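Local coordinates for putative branched chain amino acid ABC transporter, periplasmic amino acid-binding protein (Brucella ovis, PDB 4XFK) that probably binds branched-chain or related amino acids in the periplasm and delivers them to an ABC transporter, as a component of an amino-acid transport system, at residues 141-149 with 261-269; 225-233 with 251-262. The protein carries 1 engineered substitution. All coordinates share one frame; numbering follows the deposited sequence.

How the contacts relate
Both contacts lie in the lobe built round the mixed sheet that holds strand 263-266, and their centres are about 17 Å apart. Contact 1 lays helix 138-152 against strand 263-266; contact 2 pairs helix 223-235 with helix 251-255 and the turn after it. Gly261 and His262 belong to both, since helix 251-255 leads through that turn into the strand. Along the chain contact 2 is nested inside the loop closed by contact 1. Contact 1 thus joins a helix to the sheet, and contact 2 joins two helices, in one lobe of a periplasmic binding protein, a family whose two lobes typically close over the ligand.

Contact 1 of 2, residues 141-149 with 261-269; sequences RFKTVAQGM and GHIVSTPFN. Engineered in segment 141-149: Arg141 (natural residue His).
Two hydrogen bonds join helix 141-149 to Ser265. In the first, Arg141, an engineered residue that is histidine in the natural sequence, gives NH1 to Ser265 O at 2.8 Å. The bond uses a carbonyl lone pair and lies in the guanidinium plane, with an N-H...O angle of 148°. The side chain starts out beside the helix and turns about its CB-CG bond (chi2 -71°), which carries the guanidinium group to the strand's end, where NH1 also lies 3.4 Å from Thr266 CA and touches Pro267 CD. Its NE is in a salt bridge with Glu118, so carboxylate and carbonyl together limit the rotation of the group. In the second bond, Ser265 OG donates to Thr144 OG1 at 2.7 Å. Ser265 OG lies anti to its own backbone N, which sets the hydroxyl against the helix, while Thr144 OG1 is also bonded to Ile140 O one turn back. The pair thus ties a buried strand hydroxyl to the helix backbone.

Apolar contacts fill the rest of the interface. Val145 faces Ser265, CB to CB at 3.8 Å, and its CG2 branch meets Ile263 CG2 at 3.7 Å. The same Ile263 methyl receives Met149 CG at 3.9 Å from the next turn of the helix. The thioether end of Met149 then folds round to Ile263 CG1, which lies 4.0 Å from both SD and CE.

Beyond Pro267, Phe268 N donates to Thr266 OG1, forming an ST turn, and Gln357 also binds that hydroxyl. Segment 141-149 runs at 130° to strand 263-266, 7.6 Å away at closest approach: a helix packed on the sheet of an alpha/beta lobe, as in periplasmic binding proteins. The strand lies between parallel 240-243 and antiparallel 350-360, while helix 167-184 packs against Phe142 and Ala146.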
ATOM      1  N   ARG A 141       2.433   9.001   1.600  1.00  7.14           N
ATOM      2  CA  ARG A 141       3.784   8.445   1.626  1.00  6.90           C
ATOM      3  C   ARG A 141       4.850   9.540   1.644  1.00  6.25           C
ATOM      4  O   ARG A 141       5.773   9.522   2.467  1.00  7.31           O
ATOM      5  CB  ARG A 141       4.042   7.554   0.406  1.00  6.47           C
ATOM      6  CG  ARG A 141       3.301   6.227   0.377  1.00  6.76           C
ATOM      7  CD  ARG A 141       3.797   5.217   1.388  1.00  6.67           C
ATOM      8  NE  ARG A 141       3.192   3.921   1.095  1.00  5.84           N
ATOM      9  CZ  ARG A 141       3.419   2.807   1.784  1.00  5.92           C
ATOM     10  NH1 ARG A 141       4.263   2.808   2.807  1.00  6.64           N
ATOM     11  NH2 ARG A 141       2.795   1.685   1.449  1.00  7.11           N
ATOM     12  N   PHE A 142       4.740  10.486   0.715  1.00  6.64           N
ATOM     13  CA  PHE A 142       5.865  11.380   0.477  1.00  7.89           C
ATOM     14  C   PHE A 142       5.885  12.636   1.323  1.00  8.03           C
ATOM     15  O   PHE A 142       6.955  13.157   1.615  1.00  9.55           O
ATOM     16  CB  PHE A 142       6.160  11.540  -1.020  1.00  8.33           C
ATOM     17  CG  PHE A 142       6.774  10.299  -1.573  1.00  7.68           C
ATOM     18  CD1 PHE A 142       8.147  10.100  -1.488  1.00  9.09           C
ATOM     19  CD2 PHE A 142       5.971   9.257  -2.022  1.00  7.74           C
ATOM     20  CE1 PHE A 142       8.719   8.915  -1.909  1.00  8.71           C
ATOM     21  CE2 PHE A 142       6.537   8.056  -2.441  1.00  7.97           C
ATOM     22  CZ  PHE A 142       7.907   7.880  -2.368  1.00  7.48           C
ATOM     23  N   LYS A 143       4.725  13.077   1.792  1.00  8.73           N
ATOM     24  CA  LYS A 143       4.678  14.101   2.824  0.50  9.70           C
ATOM     25  C   LYS A 143       5.298  13.557   4.103  1.00  8.49           C
ATOM     26  O   LYS A 143       6.176  14.177   4.703  1.00 10.36           O
ATOM     27  CB  LYS A 143       3.235  14.510   3.109  0.50 11.32           C
ATOM     28  CG  LYS A 143       3.089  15.298   4.400  0.50 14.22           C
ATOM     29  CD  LYS A 143       1.632  15.445   4.832  0.50 15.88           C
ATOM     30  CE  LYS A 143       1.070  14.166   5.458  0.50 13.82           C
ATOM     31  NZ  LYS A 143       0.444  13.252   4.461  0.50 10.07           N
ATOM     32  N   THR A 144       4.838  12.375   4.528  1.00  7.09           N
ATOM     33  CA  THR A 144       5.329  11.833   5.793  1.00  7.90           C
ATOM     34  C   THR A 144       6.816  11.489   5.769  1.00  7.98           C
ATOM     35  O   THR A 144       7.517  11.775   6.739  1.00  8.97           O
ATOM     36  CB  THR A 144       4.493  10.637   6.341  1.00  8.17           C
ATOM     37  OG1 THR A 144       4.510   9.550   5.409  1.00  7.98           O
ATOM     38  CG2 THR A 144       3.047  11.045   6.626  1.00  8.66           C
ATOM     39  N   VAL A 145       7.307  10.891   4.683  1.00  7.95           N
ATOM     40  CA  VAL A 145       8.719  10.527   4.660  1.00  8.05           C
ATOM     41  C   VAL A 145       9.600  11.775   4.729  1.00  8.30           C
ATOM     42  O   VAL A 145      10.584  11.815   5.477  1.00  8.64           O
ATOM     43  CB  VAL A 145       9.101   9.593   3.467  1.00  8.60           C
ATOM     44  CG1 VAL A 145       9.245  10.358   2.148  1.00  8.73           C
ATOM     45  CG2 VAL A 145      10.367   8.826   3.795  1.00  9.09           C
ATOM     46  N   ALA A 146       9.227  12.815   3.988  1.00  8.45           N
ATOM     47  CA  ALA A 146      10.027  14.032   3.960  1.00  9.54           C
ATOM     48  C   ALA A 146       9.917  14.796   5.287  1.00  9.63           C
ATOM     49  O   ALA A 146      10.924  15.247   5.843  1.00 10.16           O
ATOM     50  CB  ALA A 146       9.599  14.920   2.790  1.00 10.28           C
ATOM     51  N   GLN A 147       8.698  14.941   5.798  1.00  9.88           N
ATOM     52  CA  GLN A 147       8.506  15.648   7.060  1.00  9.69           C
ATOM     53  C   GLN A 147       9.197  14.935   8.223  1.00  9.70           C
ATOM     54  O   GLN A 147       9.770  15.582   9.098  1.00 11.33           O
ATOM     55  CB  GLN A 147       7.024  15.851   7.362  1.00  9.96           C
ATOM     56  CG  GLN A 147       6.774  16.721   8.580  1.00 12.18           C
ATOM     57  CD  GLN A 147       7.223  18.146   8.366  1.00 14.96           C
ATOM     58  OE1 GLN A 147       6.945  18.747   7.326  1.00 16.65           O
ATOM     59  NE2 GLN A 147       7.936  18.694   9.341  1.00 17.11           N
ATOM     60  N   GLY A 148       9.135  13.607   8.240  1.00  9.67           N
ATOM     61  CA  GLY A 148       9.813  12.831   9.266  1.00  9.57           C
ATOM     62  C   GLY A 148      11.315  13.057   9.250  1.00  9.51           C
ATOM     63  O   GLY A 148      11.935  13.283  10.287  1.00 11.09           O
ATOM     64  N   MET A 149      11.906  13.015   8.059  1.00 10.00           N
ATOM     65  CA  MET A 149      13.329  13.325   7.913  1.00 10.40           C
ATOM     66  C   MET A 149      13.648  14.745   8.397  1.00 10.98           C
ATOM     67  O   MET A 149      14.645  14.965   9.098  1.00 13.40           O
ATOM     68  CB  MET A 149      13.773  13.134   6.469  1.00 10.82           C
ATOM     69  CG  MET A 149      13.699  11.684   6.037  1.00 10.14           C
ATOM     70  SD  MET A 149      14.093  11.433   4.302  1.00 12.58           S
ATOM     71  CE  MET A 149      15.860  11.766   4.321  1.00 13.65           C
ATOM     72  N   GLY A 261      21.068   4.017   6.962  1.00 10.67           N
ATOM     73  CA  GLY A 261      20.587   5.381   6.850  1.00 10.61           C
ATOM     74  C   GLY A 261      19.533   5.679   5.801  1.00  9.81           C
ATOM     75  O   GLY A 261      19.058   6.809   5.716  1.00 11.08           O
ATOM     76  N   HIS A 262      19.177   4.694   4.982  1.00  8.83           N
ATOM     77  CA  HIS A 262      18.066   4.879   4.048  1.00  8.15           C
ATOM     78  C   HIS A 262      16.748   4.880   4.803  1.00  7.76           C
ATOM     79  O   HIS A 262      16.662   4.360   5.921  1.00  8.64           O
ATOM     80  CB  HIS A 262      18.098   3.827   2.945  1.00  9.03           C
ATOM     81  CG  HIS A 262      19.371   3.842   2.170  1.00  9.66           C
ATOM     82  ND1 HIS A 262      19.607   4.736   1.147  1.00 10.07           N
ATOM     83  CD2 HIS A 262      20.502   3.109   2.302  1.00 10.55           C
ATOM     84  CE1 HIS A 262      20.825   4.541   0.670  1.00 11.79           C
ATOM     85  NE2 HIS A 262      21.390   3.566   1.359  1.00 11.94           N
ATOM     86  N   ILE A 263      15.727   5.471   4.191  1.00  7.81           N
ATOM     87  CA  ILE A 263      14.504   5.818   4.898  1.00  7.64           C
ATOM     88  C   ILE A 263      13.261   5.302   4.179  1.00  6.56           C
ATOM     89  O   ILE A 263      13.201   5.271   2.945  1.00  7.38           O
ATOM     90  CB  ILE A 263      14.385   7.370   5.032  1.00  8.59           C
ATOM     91  CG1 ILE A 263      15.684   7.994   5.567  1.00  9.67           C
ATOM     92  CG2 ILE A 263      13.205   7.777   5.911  1.00  9.04           C
ATOM     93  CD1 ILE A 263      16.019   7.588   6.993  1.00 10.23           C
ATOM     94  N   VAL A 264      12.264   4.904   4.957  1.00  7.06           N
ATOM     95  CA  VAL A 264      10.964   4.515   4.413  1.00  6.78           C
ATOM     96  C   VAL A 264       9.885   5.021   5.368  1.00  6.81           C
ATOM     97  O   VAL A 264      10.129   5.147   6.568  1.00  7.67           O
ATOM     98  CB  VAL A 264      10.870   2.974   4.225  1.00  7.08           C
ATOM     99  CG1 VAL A 264      10.813   2.251   5.570  1.00  8.27           C
ATOM    100  CG2 VAL A 264       9.685   2.575   3.335  1.00  6.90           C
ATOM    101  N   SER A 265       8.712   5.353   4.833  1.00  6.49           N
ATOM    102  CA  SER A 265       7.546   5.665   5.654  1.00  7.02           C
ATOM    103  C   SER A 265       6.454   4.661   5.311  1.00  6.42           C
ATOM    104  O   SER A 265       6.108   4.500   4.134  1.00  6.30           O
ATOM    105  CB  SER A 265       7.058   7.083   5.386  1.00  8.21           C
ATOM    106  OG  SER A 265       5.944   7.361   6.219  1.00  7.86           O
ATOM    107  N   THR A 266       5.948   3.963   6.329  1.00  6.32           N
ATOM    108  CA  THR A 266       4.944   2.912   6.126  1.00  6.56           C
ATOM    109  C   THR A 266       3.926   2.925   7.267  1.00  6.60           C
ATOM    110  O   THR A 266       4.141   3.599   8.270  1.00  7.47           O
ATOM    111  CB  THR A 266       5.567   1.495   6.079  1.00  7.35           C
ATOM    112  OG1 THR A 266       5.774   1.040   7.415  1.00  7.48           O
ATOM    113  CG2 THR A 266       6.854   1.445   5.278  1.00  7.66           C
ATOM    114  N   PRO A 267       2.815   2.179   7.126  1.00  6.26           N
ATOM    115  CA  PRO A 267       1.834   2.154   8.218  1.00  7.13           C
ATOM    116  C   PRO A 267       2.244   1.327   9.442  1.00  7.04           C
ATOM    117  O   PRO A 267       1.431   1.186  10.354  1.00  8.77           O
ATOM    118  CB  PRO A 267       0.604   1.498   7.569  1.00  9.11           C
ATOM    119  CG  PRO A 267       0.810   1.612   6.102  1.00  8.87           C
ATOM    120  CD  PRO A 267       2.282   1.560   5.895  1.00  8.10           C
ATOM    121  N   PHE A 268       3.461   0.794   9.485  1.00  7.09           N
ATOM    122  CA  PHE A 268       3.788  -0.171  10.532  1.00  8.41           C
ATOM    123  C   PHE A 268       5.287  -0.348  10.767  1.00  7.66           C
ATOM    124  O   PHE A 268       6.098  -0.266   9.837  1.00  9.17           O
ATOM    125  CB  PHE A 268       3.174  -1.531  10.174  1.00 10.28           C
ATOM    126  CG  PHE A 268       3.565  -2.641  11.112  1.00 13.62           C
ATOM    127  CD1 PHE A 268       2.988  -2.741  12.369  1.00 15.30           C
ATOM    128  CD2 PHE A 268       4.516  -3.578  10.740  1.00 15.77           C
ATOM    129  CE1 PHE A 268       3.352  -3.766  13.244  1.00 16.30           C
ATOM    130  CE2 PHE A 268       4.884  -4.604  11.611  1.00 17.39           C
ATOM    131  CZ  PHE A 268       4.301  -4.689  12.857  1.00 16.80           C
ATOM    132  N   ASN A 269       5.647  -0.612  12.015  1.00  7.47           N
ATOM    133  CA  ASN A 269       6.956  -1.156  12.322  1.00  8.48           C
ATOM    134  C   ASN A 269       6.775  -1.994  13.583  1.00  9.48           C
ATOM    135  O   ASN A 269       6.030  -1.598  14.471  1.00  8.98           O
ATOM    136  CB  ASN A 269       7.979  -0.025  12.524  1.00  9.17           C
ATOM    137  CG  ASN A 269       9.352  -0.537  12.890  1.00 10.12           C
ATOM    138  OD1 ASN A 269       9.579  -0.953  14.021  1.00 11.01           O
ATOM    139  ND2 ASN A 269      10.280  -0.500  11.939  1.00  9.53           N
TER

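Contact 2 of 2, residues 225-233 with 251-262; sequences LLLLMKAAS and NIGNAGAIAEGH
With CG beside the backbone N and bends at chi2 (-53°) and chi3, Met229, in one of its two deposited conformers, curls its methyl onto the His262 ring. CE sits over the ring centre, 4.0 Å from the centroid, as a CH-pi contact, and also touches Ala255 CB. Asn254 swings its amide across to helix 225-233, where ND2 donates to Leu226 O at 3.0 Å and 174°. It approaches from above the carbonyl plane, on the face opposite the helical donor Lys230 N. Near the other end of the contact, Ser233 OG gives a 2.8 Å bond to Ala255 O, again from above the plane and opposite Ile258 N. Each shared carbonyl thus serves both its own backbone and the neighbouring segment. Ile258 CD1 fits against Ala232 CB at 3.7 Å. Asn251 lays its amide across Leu225 and Leu226, while its ND2 is bonded to Leu246 O.

Segments 225-233 and 251-255 pack as near-parallel helices of an alpha/beta lobe, 19° apart with axes 8.0 Å from each other. Phe241 of strand 240-243 lies against Met229 and Ala232 and bonds His262 ND1 through its backbone N, while helix 202-210 packs on Leu228 and Ala231.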
ATOM      1  N   LEU A 225      13.330  -1.004  -7.692  1.00  8.64           N
ATOM      2  CA  LEU A 225      14.053  -0.594  -6.488  1.00  7.26           C
ATOM      3  C   LEU A 225      15.198  -1.560  -6.152  1.00  7.75           C
ATOM      4  O   LEU A 225      16.288  -1.116  -5.831  1.00  9.07           O
ATOM      5  CB  LEU A 225      13.134  -0.361  -5.279  1.00  7.53           C
ATOM      6  CG  LEU A 225      13.802   0.274  -4.050  1.00  8.87           C
ATOM      7  CD1 LEU A 225      14.555   1.556  -4.418  1.00  9.91           C
ATOM      8  CD2 LEU A 225      12.770   0.566  -2.978  1.00  8.95           C
ATOM      9  N   LEU A 226      14.964  -2.869  -6.256  1.00  8.87           N
ATOM     10  CA  LEU A 226      16.002  -3.856  -5.948  1.00  9.55           C
ATOM     11  C   LEU A 226      17.287  -3.616  -6.744  1.00  8.20           C
ATOM     12  O   LEU A 226      18.389  -3.610  -6.182  1.00  9.25           O
ATOM     13  CB  LEU A 226      15.483  -5.279  -6.202  1.00 12.33           C
ATOM     14  CG  LEU A 226      14.367  -5.800  -5.288  1.00 15.81           C
ATOM     15  CD1 LEU A 226      13.656  -7.005  -5.903  1.00 16.76           C
ATOM     16  CD2 LEU A 226      14.923  -6.160  -3.921  1.00 16.11           C
ATOM     17  N   LEU A 227      17.149  -3.413  -8.051  1.00  9.06           N
ATOM     18  CA  LEU A 227      18.321  -3.265  -8.909  1.00 10.27           C
ATOM     19  C   LEU A 227      18.896  -1.857  -8.837  1.00  9.89           C
ATOM     20  O   LEU A 227      20.088  -1.653  -9.067  1.00 12.00           O
ATOM     21  CB  LEU A 227      18.002  -3.647 -10.355  1.00 10.93           C
ATOM     22  CG  LEU A 227      17.579  -5.101 -10.572  1.00 12.16           C
ATOM     23  CD1 LEU A 227      17.316  -5.361 -12.048  1.00 13.19           C
ATOM     24  CD2 LEU A 227      18.615  -6.082  -9.993  1.00 13.54           C
ATOM     25  N   LEU A 228      18.046  -0.887  -8.512  1.00  9.82           N
ATOM     26  CA  LEU A 228      18.505   0.471  -8.269  1.00 10.16           C
ATOM     27  C   LEU A 228      19.400   0.500  -7.023  1.00 10.43           C
ATOM     28  O   LEU A 228      20.471   1.119  -7.031  1.00 11.09           O
ATOM     29  CB  LEU A 228      17.306   1.412  -8.113  1.00 11.69           C
ATOM     30  CG  LEU A 228      17.610   2.875  -7.779  1.00 11.59           C
ATOM     31  CD1 LEU A 228      18.586   3.511  -8.773  1.00 13.31           C
ATOM     32  CD2 LEU A 228      16.303   3.674  -7.705  1.00 11.98           C
ATOM     33  N   MET A 229      18.968  -0.172  -5.956  1.00  9.95           N
ATOM     34  CA  MET A 229      19.769  -0.274  -4.736  0.63  9.56           C
ATOM     35  C   MET A 229      21.098  -0.973  -5.008  1.00  9.84           C
ATOM     36  O   MET A 229      22.145  -0.556  -4.516  1.00 12.03           O
ATOM     37  CB  MET A 229      19.009  -1.018  -3.631  0.63 11.50           C
ATOM     38  CG  MET A 229      17.791  -0.281  -3.094  0.63 11.34           C
ATOM     39  SD  MET A 229      18.139   1.406  -2.547  0.63 12.93           S
ATOM     40  CE  MET A 229      19.133   1.104  -1.081  0.63 13.85           C
ATOM     41  N   LYS A 230      21.056  -2.045  -5.792  1.00 10.63           N
ATOM     42  CA  LYS A 230      22.277  -2.770  -6.129  1.00 11.61           C
ATOM     43  C   LYS A 230      23.277  -1.881  -6.874  1.00 11.79           C
ATOM     44  O   LYS A 230      24.475  -1.884  -6.575  1.00 12.62           O
ATOM     45  CB  LYS A 230      21.949  -4.014  -6.954  1.00 12.88           C
ATOM     46  CG  LYS A 230      23.158  -4.874  -7.257  1.00 17.28           C
ATOM     47  CD  LYS A 230      22.755  -6.197  -7.867  1.00 21.22           C
ATOM     48  CE  LYS A 230      23.984  -7.035  -8.172  1.00 24.54           C
ATOM     49  NZ  LYS A 230      23.606  -8.413  -8.565  1.00 27.77           N
ATOM     50  N   ALA A 231      22.784  -1.126  -7.851  1.00 12.43           N
ATOM     51  CA  ALA A 231      23.632  -0.208  -8.607  1.00 11.41           C
ATOM     52  C   ALA A 231      24.184   0.893  -7.705  1.00 10.61           C
ATOM     53  O   ALA A 231      25.354   1.270  -7.820  1.00 12.74           O
ATOM     54  CB  ALA A 231      22.864   0.388  -9.778  1.00 12.68           C
ATOM     55  N   ALA A 232      23.347   1.405  -6.803  1.00 10.44           N
ATOM     56  CA  ALA A 232      23.785   2.413  -5.838  1.00 11.57           C
ATOM     57  C   ALA A 232      24.908   1.854  -4.972  1.00 11.09           C
ATOM     58  O   ALA A 232      25.909   2.530  -4.727  1.00 12.43           O
ATOM     59  CB  ALA A 232      22.615   2.880  -4.975  1.00 11.55           C
ATOM     60  N   SER A 233      24.755   0.607  -4.537  1.00 11.44           N
ATOM     61  CA  SER A 233      25.771  -0.041  -3.716  1.00 12.88           C
ATOM     62  C   SER A 233      27.092  -0.190  -4.474  1.00 12.09           C
ATOM     63  O   SER A 233      28.162   0.121  -3.945  1.00 13.48           O
ATOM     64  CB  SER A 233      25.281  -1.411  -3.247  1.00 14.41           C
ATOM     65  OG  SER A 233      26.230  -2.012  -2.383  1.00 15.89           O
ATOM     66  N   ASN A 251      15.741  -5.674  -0.654  1.00  8.88           N
ATOM     67  CA  ASN A 251      16.417  -4.394  -0.862  1.00  9.69           C
ATOM     68  C   ASN A 251      17.618  -4.141   0.043  1.00 10.13           C
ATOM     69  O   ASN A 251      18.632  -3.604  -0.407  1.00 10.75           O
ATOM     70  CB  ASN A 251      15.440  -3.238  -0.696  1.00  8.40           C
ATOM     71  CG  ASN A 251      14.522  -3.086  -1.864  1.00 10.27           C
ATOM     72  OD1 ASN A 251      14.954  -3.123  -3.013  1.00 15.83           O
ATOM     73  ND2 ASN A 251      13.248  -2.880  -1.587  1.00  9.69           N
ATOM     74  N   ILE A 252      17.505  -4.499   1.318  1.00 10.19           N
ATOM     75  CA  ILE A 252      18.587  -4.241   2.262  1.00 10.31           C
ATOM     76  C   ILE A 252      19.787  -5.146   1.988  1.00 11.64           C
ATOM     77  O   ILE A 252      20.932  -4.693   2.054  1.00 12.74           O
ATOM     78  CB  ILE A 252      18.096  -4.321   3.722  1.00  9.84           C
ATOM     79  CG1 ILE A 252      16.979  -3.299   3.934  1.00 10.49           C
ATOM     80  CG2 ILE A 252      19.253  -4.097   4.699  1.00 11.94           C
ATOM     81  CD1 ILE A 252      17.324  -1.907   3.444  1.00 11.57           C
ATOM     82  N   GLY A 253      19.532  -6.402   1.638  1.00 10.74           N
ATOM     83  CA  GLY A 253      20.600  -7.275   1.191  1.00 11.26           C
ATOM     84  C   GLY A 253      21.321  -6.676  -0.010  1.00 11.32           C
ATOM     85  O   GLY A 253      22.551  -6.642  -0.057  1.00 12.74           O
ATOM     86  N   ASN A 254      20.562  -6.178  -0.981  1.00 10.92           N
ATOM     87  CA  ASN A 254      21.167  -5.591  -2.171  1.00 10.41           C
ATOM     88  C   ASN A 254      21.927  -4.304  -1.878  1.00 10.81           C
ATOM     89  O   ASN A 254      22.868  -3.959  -2.591  1.00 12.11           O
ATOM     90  CB  ASN A 254      20.121  -5.337  -3.255  1.00 11.21           C
ATOM     91  CG  ASN A 254      19.841  -6.560  -4.095  1.00 15.22           C
ATOM     92  OD1 ASN A 254      20.211  -7.680  -3.738  1.00 17.07           O
ATOM     93  ND2 ASN A 254      19.174  -6.352  -5.218  1.00 17.27           N
ATOM     94  N   ALA A 255      21.516  -3.591  -0.833  1.00 11.16           N
ATOM     95  CA  ALA A 255      22.193  -2.360  -0.424  1.00 11.73           C
ATOM     96  C   ALA A 255      23.634  -2.611  -0.011  1.00 11.79           C
ATOM     97  O   ALA A 255      24.483  -1.736  -0.166  1.00 13.17           O
ATOM     98  CB  ALA A 255      21.431  -1.689   0.713  1.00 12.59           C
ATOM     99  N   GLY A 256      23.898  -3.803   0.521  1.00 12.00           N
ATOM    100  CA  GLY A 256      25.235  -4.168   0.945  1.00 12.56           C
ATOM    101  C   GLY A 256      25.861  -3.100   1.819  1.00 12.26           C
ATOM    102  O   GLY A 256      25.271  -2.669   2.816  1.00 14.64           O
ATOM    103  N   ALA A 257      27.031  -2.629   1.396  1.00 12.62           N
ATOM    104  CA  ALA A 257      27.851  -1.708   2.177  1.00 12.36           C
ATOM    105  C   ALA A 257      27.219  -0.336   2.438  1.00 12.73           C
ATOM    106  O   ALA A 257      27.658   0.379   3.338  1.00 15.68           O
ATOM    107  CB  ALA A 257      29.221  -1.541   1.519  1.00 13.69           C
ATOM    108  N   ILE A 258      26.205   0.043   1.660  1.00 11.36           N
ATOM    109  CA  ILE A 258      25.587   1.364   1.846  1.00 10.96           C
ATOM    110  C   ILE A 258      24.238   1.293   2.558  1.00 11.72           C
ATOM    111  O   ILE A 258      23.462   2.247   2.519  1.00 12.89           O
ATOM    112  CB  ILE A 258      25.414   2.147   0.513  1.00 12.02           C
ATOM    113  CG1 ILE A 258      24.389   1.471  -0.406  1.00 12.63           C
ATOM    114  CG2 ILE A 258      26.755   2.324  -0.189  1.00 11.71           C
ATOM    115  CD1 ILE A 258      23.910   2.369  -1.543  1.00 13.25           C
ATOM    116  N   ALA A 259      23.977   0.177   3.233  1.00 11.22           N
ATOM    117  CA  ALA A 259      22.662  -0.052   3.838  1.00 11.68           C
ATOM    118  C   ALA A 259      22.234   1.007   4.862  1.00 10.71           C
ATOM    119  O   ALA A 259      21.066   1.408   4.894  1.00 12.49           O
ATOM    120  CB  ALA A 259      22.606  -1.440   4.462  1.00 12.77           C
ATOM    121  N   GLU A 260      23.161   1.440   5.714  1.00 11.94           N
ATOM    122  CA  GLU A 260      22.816   2.331   6.817  1.00 13.12           C
ATOM    123  C   GLU A 260      22.178   3.638   6.340  1.00 11.59           C
ATOM    124  O   GLU A 260      22.667   4.274   5.413  1.00 12.32           O
ATOM    125  CB  GLU A 260      24.061   2.634   7.664  1.00 14.87           C
ATOM    126  CG  GLU A 260      23.797   3.495   8.904  1.00 18.11           C
ATOM    127  CD  GLU A 260      25.066   3.865   9.661  1.00 23.60           C
ATOM    128  OE1 GLU A 260      26.173   3.495   9.213  1.00 26.40           O
ATOM    129  OE2 GLU A 260      24.961   4.540  10.707  1.00 26.56           O
ATOM    130  N   GLY A 261      21.068   4.017   6.962  1.00 10.67           N
ATOM    131  CA  GLY A 261      20.587   5.381   6.850  1.00 10.61           C
ATOM    132  C   GLY A 261      19.533   5.679   5.801  1.00  9.81           C
ATOM    133  O   GLY A 261      19.058   6.809   5.716  1.00 11.08           O
ATOM    134  N   HIS A 262      19.177   4.694   4.982  1.00  8.83           N
ATOM    135  CA  HIS A 262      18.066   4.879   4.048  1.00  8.15           C
ATOM    136  C   HIS A 262      16.748   4.880   4.803  1.00  7.76           C
ATOM    137  O   HIS A 262      16.662   4.360   5.921  1.00  8.64           O
ATOM    138  CB  HIS A 262      18.098   3.827   2.945  1.00  9.03           C
ATOM    139  CG  HIS A 262      19.371   3.842   2.170  1.00  9.66           C
ATOM    140  ND1 HIS A 262      19.607   4.736   1.147  1.00 10.07           N
ATOM    141  CD2 HIS A 262      20.502   3.109   2.302  1.00 10.55           C
ATOM    142  CE1 HIS A 262      20.825   4.541   0.670  1.00 11.79           C
ATOM    143  NE2 HIS A 262      21.390   3.566   1.359  1.00 11.94           N
TER